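Local coordinates for protein AgaA (Rhizobium radiobacter, PDB 6HLX) that binds the opine agropinic acid as a periplasmic solute-binding protein, probably delivering it to an ABC transporter for import, at residues 205-210 with 222-227; 397-400 with 406-409. All blocks are in the same frame, centred on the assembly; numbering follows the deposited sequence.

Overall arrangement
The two contacts lie on opposite sides of the chain's centre, their own centres about 42 Å apart and their nearest atoms about 31 Å apart, so they do not touch. Both segments of contact 1 precede those of contact 2 along the chain. Contact 1 joins helices 199-207 and 222-227, which pack on strands 231-234 and 456-459 of the mixed sheet that also holds strand 3-8. Contact 2 folds the loop between helices 388-393 and 411-422 back on itself. The two therefore share no helix, strand or sheet. Contact 1 is peripheral, about 26 Å from the chain centre, whereas in contact 2 the side chain of Pro406 comes within about 9 Å of bound agropinic acid.

Contact 1: residues 205-210 with 222-227; sequences ALKSGD and AADIAK
Two helices on the mixed sheet of the solute-binding fold meet through a salt bridge between Lys207, in the last turn of helix 199-207, and Asp224 of helix 222-227. Lys207 NZ donates to Asp224 OD2 over 2.8 Å, arriving from above the carboxylate plane, 44° out of it. The span is bridged by an extended lysine: CG lies anti to the carbonyl carbon (chi1 -68°), and the chain stays stretched beyond it, carrying the ammonium group across a backbone separation of 8.2 Å between Lys207 CA and Ile225 CA. Asp224 reaches back with CG anti to its backbone N, and the two side chains cross at a slant. Beneath the ion pair the contact is apolar but slight: Lys207 CE passes Ile225 CG1 at 4.2 Å. Only 160 Å² is buried in all, which marks a polar bridge at the protein surface rather than interlocked helix packing.

A Schellman motif closes the C-terminal end of the first helix, with Gly209 at positive phi (83°), Asp210 N bonded to Ala205 O at 2.8 Å and Gly209 N to Leu206 O at 3.2 Å. Gly209 O is hydrogen-bonded to ND1 of His490, which with Asp212 and His488 binds a zinc ion; both histidines lie in the C-terminal run of histidines, apparently a purification tag. On the buried side, Leu206 rests on Thr231 and Ala457 while Ile225 packs on Leu233 and Ala457, seating both helices against strands 231-234 and 456-459.

Contact 2: residues 397-400 with 406-409; sequences DKLV and PYFN. With SO4 (sulfate ion), chain U.
Leu399 and Tyr407 pair through their backbones where the long loop between helices 388-393 and 411-422 folds back on itself, neither arm forming a regular strand. Tyr407 N donates to Leu399 O at 3.0 Å in a nearly straight bond (175° at the hydrogen), though the donor stands 34° off the carbonyl plane. The same oxygen receives a CA-H...O contact from Pro406 CA at 3.5 Å and a hydrogen bond with Asn404 ND2, so three neighbours converge on it.

The tight part of the contact lies around Val400. With CG2 anti to the carbonyl carbon, that methyl touches both the tyrosine and the proline, which lie in roughly perpendicular directions from it, 3.5 Å away at Tyr407 CZ and 4.0 Å at Pro406 CB. It approaches the phenol ring obliquely, and Leu399 CB meets the same ring at Tyr407 CD1, likewise at a slant. Lys248 adds a cation-pi interaction to the Tyr407 ring; Pro406 is tied to Thr247 by backbone bonding.

The packing thins toward Asn409, an exposed residue whose CB is 4.4 Å from Leu399 CD2; that methyl otherwise sits near Phe408 O. Beyond the Leu399-Val400 backbone, a sulfate ion, probably from the crystallisation liquor, takes two main-chain donors. Successive amides grip different oxygens: Leu399 N reaches SO4 O4 at 2.9 Å with an angle of 156°, while Val400 N reaches SO4 O2 at 3.1 Å along a more bent path.

Contact 1: residues 205-210 with 222-227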
ATOM      1  N   ALA A 205       5.957   3.377  24.465  1.00 21.94           N
ATOM      2  CA  ALA A 205       5.891   1.932  24.719  1.00 22.62           C
ATOM      3  C   ALA A 205       7.225   1.266  24.360  1.00 25.08           C
ATOM      4  O   ALA A 205       7.656   0.361  25.074  1.00 25.25           O
ATOM      5  CB  ALA A 205       4.771   1.299  23.913  1.00 23.38           C
ATOM      6  N   LEU A 206       7.872   1.709  23.260  1.00 22.25           N
ATOM      7  CA  LEU A 206       9.183   1.164  22.908  1.00 22.53           C
ATOM      8  C   LEU A 206      10.260   1.610  23.917  1.00 25.70           C
ATOM      9  O   LEU A 206      11.014   0.780  24.436  1.00 24.64           O
ATOM     10  CB  LEU A 206       9.606   1.580  21.489  1.00 22.63           C
ATOM     11  CG  LEU A 206      10.909   0.876  21.021  1.00 27.21           C
ATOM     12  CD1 LEU A 206      10.651  -0.598  20.634  1.00 25.90           C
ATOM     13  CD2 LEU A 206      11.584   1.670  19.932  1.00 30.84           C
ATOM     14  N   LYS A 207      10.330   2.909  24.189  1.00 23.67           N
ATOM     15  CA  LYS A 207      11.354   3.453  25.092  1.00 24.95           C
ATOM     16  C   LYS A 207      11.226   2.973  26.533  1.00 31.65           C
ATOM     17  O   LYS A 207      12.236   2.852  27.219  1.00 33.13           O
ATOM     18  CB  LYS A 207      11.355   4.973  25.055  1.00 26.92           C
ATOM     19  CG  LYS A 207      11.820   5.577  23.740  1.00 31.29           C
ATOM     20  CD  LYS A 207      11.932   7.071  23.905  1.00 40.64           C
ATOM     21  CE  LYS A 207      12.249   7.755  22.614  1.00 56.54           C
ATOM     22  NZ  LYS A 207      11.708   9.141  22.607  1.00 71.01           N
ATOM     23  N   SER A 208       9.999   2.713  27.002  1.00 28.46           N
ATOM     24  CA  SER A 208       9.780   2.273  28.387  1.00 29.36           C
ATOM     25  C   SER A 208       9.901   0.746  28.520  1.00 35.72           C
ATOM     26  O   SER A 208       9.869   0.220  29.634  1.00 37.50           O
ATOM     27  CB  SER A 208       8.434   2.780  28.896  1.00 31.57           C
ATOM     28  OG  SER A 208       7.380   2.075  28.261  1.00 42.60           O
ATOM     29  N   GLY A 209      10.042   0.061  27.390  1.00 32.68           N
ATOM     30  CA  GLY A 209      10.219  -1.386  27.317  1.00 32.88           C
ATOM     31  C   GLY A 209       8.953  -2.218  27.374  1.00 35.15           C
ATOM     32  O   GLY A 209       9.008  -3.381  27.778  1.00 36.88           O
ATOM     33  N   ASP A 210       7.808  -1.649  26.976  1.00 26.69           N
ATOM     34  CA  ASP A 210       6.537  -2.374  26.929  1.00 25.58           C
ATOM     35  C   ASP A 210       6.356  -3.174  25.632  1.00 28.42           C
ATOM     36  O   ASP A 210       5.574  -4.125  25.625  1.00 28.16           O
ATOM     37  CB  ASP A 210       5.356  -1.416  27.091  1.00 26.84           C
ATOM     38  CG  ASP A 210       5.262  -0.759  28.457  1.00 37.01           C
ATOM     39  OD1 ASP A 210       5.688  -1.388  29.448  1.00 39.32           O
ATOM     40  OD2 ASP A 210       4.742   0.369  28.535  1.00 43.90           O
ATOM     41  N   ALA A 222      12.795   9.983  15.424  1.00 25.79           N
ATOM     42  CA  ALA A 222      13.728   9.132  14.691  1.00 26.54           C
ATOM     43  C   ALA A 222      15.182   9.230  15.168  1.00 31.51           C
ATOM     44  O   ALA A 222      15.793   8.190  15.409  1.00 29.68           O
ATOM     45  CB  ALA A 222      13.625   9.391  13.189  1.00 27.55           C
ATOM     46  N   ALA A 223      15.711  10.457  15.376  1.00 31.00           N
ATOM     47  CA  ALA A 223      17.102  10.654  15.833  1.00 32.22           C
ATOM     48  C   ALA A 223      17.376  10.053  17.205  1.00 37.23           C
ATOM     49  O   ALA A 223      18.368   9.331  17.359  1.00 38.88           O
ATOM     50  CB  ALA A 223      17.466  12.130  15.823  1.00 33.67           C
ATOM     51  N   ASP A 224      16.502  10.332  18.194  1.00 33.04           N
ATOM     52  CA  ASP A 224      16.606   9.800  19.563  1.00 33.22           C
ATOM     53  C   ASP A 224      16.597   8.271  19.526  1.00 33.57           C
ATOM     54  O   ASP A 224      17.394   7.636  20.210  1.00 32.93           O
ATOM     55  CB  ASP A 224      15.421  10.329  20.408  1.00 36.33           C
ATOM     56  CG  ASP A 224      15.313   9.888  21.870  1.00 57.34           C
ATOM     57  OD1 ASP A 224      16.281   9.285  22.394  1.00 59.25           O
ATOM     58  OD2 ASP A 224      14.271  10.175  22.495  1.00 64.91           O
ATOM     59  N   ILE A 225      15.696   7.678  18.724  1.00 28.42           N
ATOM     60  CA  ILE A 225      15.597   6.224  18.621  1.00 27.10           C
ATOM     61  C   ILE A 225      16.852   5.622  17.962  1.00 31.44           C
ATOM     62  O   ILE A 225      17.380   4.628  18.469  1.00 30.59           O
ATOM     63  CB  ILE A 225      14.272   5.820  17.931  1.00 28.62           C
ATOM     64  CG1 ILE A 225      13.086   6.051  18.908  1.00 28.52           C
ATOM     65  CG2 ILE A 225      14.325   4.363  17.425  1.00 27.91           C
ATOM     66  CD1 ILE A 225      11.710   6.057  18.303  1.00 35.42           C
ATOM     67  N   ALA A 226      17.338   6.239  16.857  1.00 29.29           N
ATOM     68  CA  ALA A 226      18.525   5.751  16.136  1.00 31.29           C
ATOM     69  C   ALA A 226      19.771   5.728  17.031  1.00 38.34           C
ATOM     70  O   ALA A 226      20.567   4.800  16.916  1.00 38.84           O
ATOM     71  CB  ALA A 226      18.782   6.583  14.882  1.00 31.98           C
ATOM     72  N   LYS A 227      19.913   6.740  17.929  1.00 35.79           N
ATOM     73  CA  LYS A 227      21.018   6.890  18.890  1.00 37.92           C
ATOM     74  C   LYS A 227      21.095   5.701  19.849  1.00 44.35           C
ATOM     75  O   LYS A 227      22.195   5.234  20.156  1.00 45.53           O
ATOM     76  CB  LYS A 227      20.841   8.177  19.721  1.00 41.32           C
ATOM     77  CG  LYS A 227      21.490   9.416  19.131  1.00 63.89           C
ATOM     78  CD  LYS A 227      21.357  10.623  20.076  1.00 78.51           C
ATOM     79  CE  LYS A 227      22.486  10.740  21.083  1.00 92.56           C
ATOM     80  NZ  LYS A 227      23.697  11.376  20.493  1.00103.27           N
TER

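Contact 2: residues 397-400 with 406-409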
ATOM      1  N   ASP A 397     -13.051  -0.689 -15.088  1.00 28.42           N
ATOM      2  CA  ASP A 397     -14.377  -0.877 -14.476  1.00 29.32           C
ATOM      3  C   ASP A 397     -14.490  -0.310 -13.076  1.00 29.86           C
ATOM      4  O   ASP A 397     -15.562   0.155 -12.692  1.00 30.93           O
ATOM      5  CB  ASP A 397     -14.782  -2.358 -14.459  1.00 32.72           C
ATOM      6  CG  ASP A 397     -16.267  -2.548 -14.182  1.00 50.17           C
ATOM      7  OD1 ASP A 397     -17.077  -2.339 -15.118  1.00 50.95           O
ATOM      8  OD2 ASP A 397     -16.621  -2.889 -13.021  1.00 55.61           O
ATOM      9  N   LYS A 398     -13.413  -0.386 -12.299  1.00 23.36           N
ATOM     10  CA  LYS A 398     -13.432   0.082 -10.902  1.00 21.63           C
ATOM     11  C   LYS A 398     -12.763   1.460 -10.846  1.00 24.28           C
ATOM     12  O   LYS A 398     -11.530   1.561 -10.867  1.00 22.51           O
ATOM     13  CB  LYS A 398     -12.734  -0.961 -10.005  1.00 21.91           C
ATOM     14  CG  LYS A 398     -12.946  -0.666  -8.513  1.00 24.69           C
ATOM     15  CD  LYS A 398     -12.215  -1.653  -7.602  1.00 24.20           C
ATOM     16  CE  LYS A 398     -12.266  -1.230  -6.141  1.00 28.20           C
ATOM     17  NZ  LYS A 398     -13.638  -1.331  -5.583  1.00 29.79           N
ATOM     18  N   LEU A 399     -13.590   2.512 -10.884  1.00 23.51           N
ATOM     19  CA  LEU A 399     -13.090   3.896 -10.979  1.00 22.66           C
ATOM     20  C   LEU A 399     -12.822   4.578  -9.651  1.00 24.91           C
ATOM     21  O   LEU A 399     -12.324   5.701  -9.643  1.00 24.48           O
ATOM     22  CB  LEU A 399     -14.037   4.757 -11.842  1.00 22.37           C
ATOM     23  CG  LEU A 399     -14.041   4.409 -13.345  1.00 26.62           C
ATOM     24  CD1 LEU A 399     -15.160   5.168 -14.097  1.00 27.04           C
ATOM     25  CD2 LEU A 399     -12.663   4.688 -13.977  1.00 28.50           C
ATOM     26  N   VAL A 400     -13.130   3.912  -8.539  1.00 21.49           N
ATOM     27  CA  VAL A 400     -12.862   4.443  -7.196  1.00 19.79           C
ATOM     28  C   VAL A 400     -11.970   3.410  -6.525  1.00 22.34           C
ATOM     29  O   VAL A 400     -12.413   2.310  -6.235  1.00 22.15           O
ATOM     30  CB  VAL A 400     -14.144   4.750  -6.381  1.00 24.02           C
ATOM     31  CG1 VAL A 400     -13.788   5.192  -4.959  1.00 24.07           C
ATOM     32  CG2 VAL A 400     -14.989   5.821  -7.091  1.00 24.75           C
ATOM     33  N   PRO A 406     -10.659   9.478  -7.992  1.00 20.30           N
ATOM     34  CA  PRO A 406     -11.954   8.919  -8.395  1.00 20.83           C
ATOM     35  C   PRO A 406     -12.512   9.443  -9.717  1.00 23.27           C
ATOM     36  O   PRO A 406     -12.533  10.657  -9.971  1.00 21.20           O
ATOM     37  CB  PRO A 406     -12.868   9.237  -7.205  1.00 22.19           C
ATOM     38  CG  PRO A 406     -11.943   9.143  -6.015  1.00 24.00           C
ATOM     39  CD  PRO A 406     -10.608   9.692  -6.525  1.00 20.94           C
ATOM     40  N   TYR A 407     -12.889   8.491 -10.598  1.00 21.35           N
ATOM     41  CA  TYR A 407     -13.529   8.699 -11.902  1.00 21.79           C
ATOM     42  C   TYR A 407     -12.624   9.280 -12.994  1.00 24.83           C
ATOM     43  O   TYR A 407     -13.095   9.454 -14.120  1.00 24.83           O
ATOM     44  CB  TYR A 407     -14.842   9.519 -11.785  1.00 23.88           C
ATOM     45  CG  TYR A 407     -15.756   8.949 -10.721  1.00 25.11           C
ATOM     46  CD1 TYR A 407     -16.486   7.783 -10.952  1.00 26.75           C
ATOM     47  CD2 TYR A 407     -15.804   9.504  -9.446  1.00 26.64           C
ATOM     48  CE1 TYR A 407     -17.271   7.206  -9.950  1.00 26.62           C
ATOM     49  CE2 TYR A 407     -16.599   8.949  -8.442  1.00 27.47           C
ATOM     50  CZ  TYR A 407     -17.336   7.804  -8.704  1.00 33.71           C
ATOM     51  OH  TYR A 407     -18.117   7.251  -7.720  1.00 34.77           O
ATOM     52  N   PHE A 408     -11.322   9.483 -12.714  1.00 22.37           N
ATOM     53  CA  PHE A 408     -10.401   9.901 -13.767  1.00 21.74           C
ATOM     54  C   PHE A 408     -10.303   8.749 -14.789  1.00 24.53           C
ATOM     55  O   PHE A 408     -10.111   7.589 -14.408  1.00 22.39           O
ATOM     56  CB  PHE A 408      -9.003  10.208 -13.203  1.00 21.95           C
ATOM     57  CG  PHE A 408      -8.006  10.557 -14.295  1.00 22.46           C
ATOM     58  CD1 PHE A 408      -8.059  11.787 -14.942  1.00 24.01           C
ATOM     59  CD2 PHE A 408      -7.023   9.646 -14.680  1.00 23.24           C
ATOM     60  CE1 PHE A 408      -7.151  12.099 -15.965  1.00 24.53           C
ATOM     61  CE2 PHE A 408      -6.109   9.956 -15.692  1.00 24.37           C
ATOM     62  CZ  PHE A 408      -6.177  11.180 -16.333  1.00 22.28           C
ATOM     63  N   ASN A 409     -10.408   9.091 -16.072  1.00 23.78           N
ATOM     64  CA  ASN A 409     -10.356   8.107 -17.151  1.00 24.31           C
ATOM     65  C   ASN A 409      -9.919   8.823 -18.424  1.00 29.17           C
ATOM     66  O   ASN A 409     -10.694   9.586 -18.993  1.00 32.53           O
ATOM     67  CB  ASN A 409     -11.760   7.468 -17.313  1.00 25.41           C
ATOM     68  CG  ASN A 409     -11.866   6.259 -18.214  1.00 42.59           C
ATOM     69  OD1 ASN A 409     -10.881   5.629 -18.591  1.00 28.34           O
ATOM     70  ND2 ASN A 409     -13.094   5.892 -18.557  1.00 41.13           N
TER
HETATM   71  S   SO4 U 620     -16.751   2.224  -9.094  1.00 40.77           S
HETATM   72  O1  SO4 U 620     -17.616   3.185  -8.351  1.00 46.99           O
HETATM   73  O2  SO4 U 620     -15.520   1.994  -8.346  1.00 33.15           O
HETATM   74  O3  SO4 U 620     -17.468   0.950  -9.221  1.00 45.35           O
HETATM   75  O4  SO4 U 620     -16.491   2.773 -10.421  1.00 41.70           O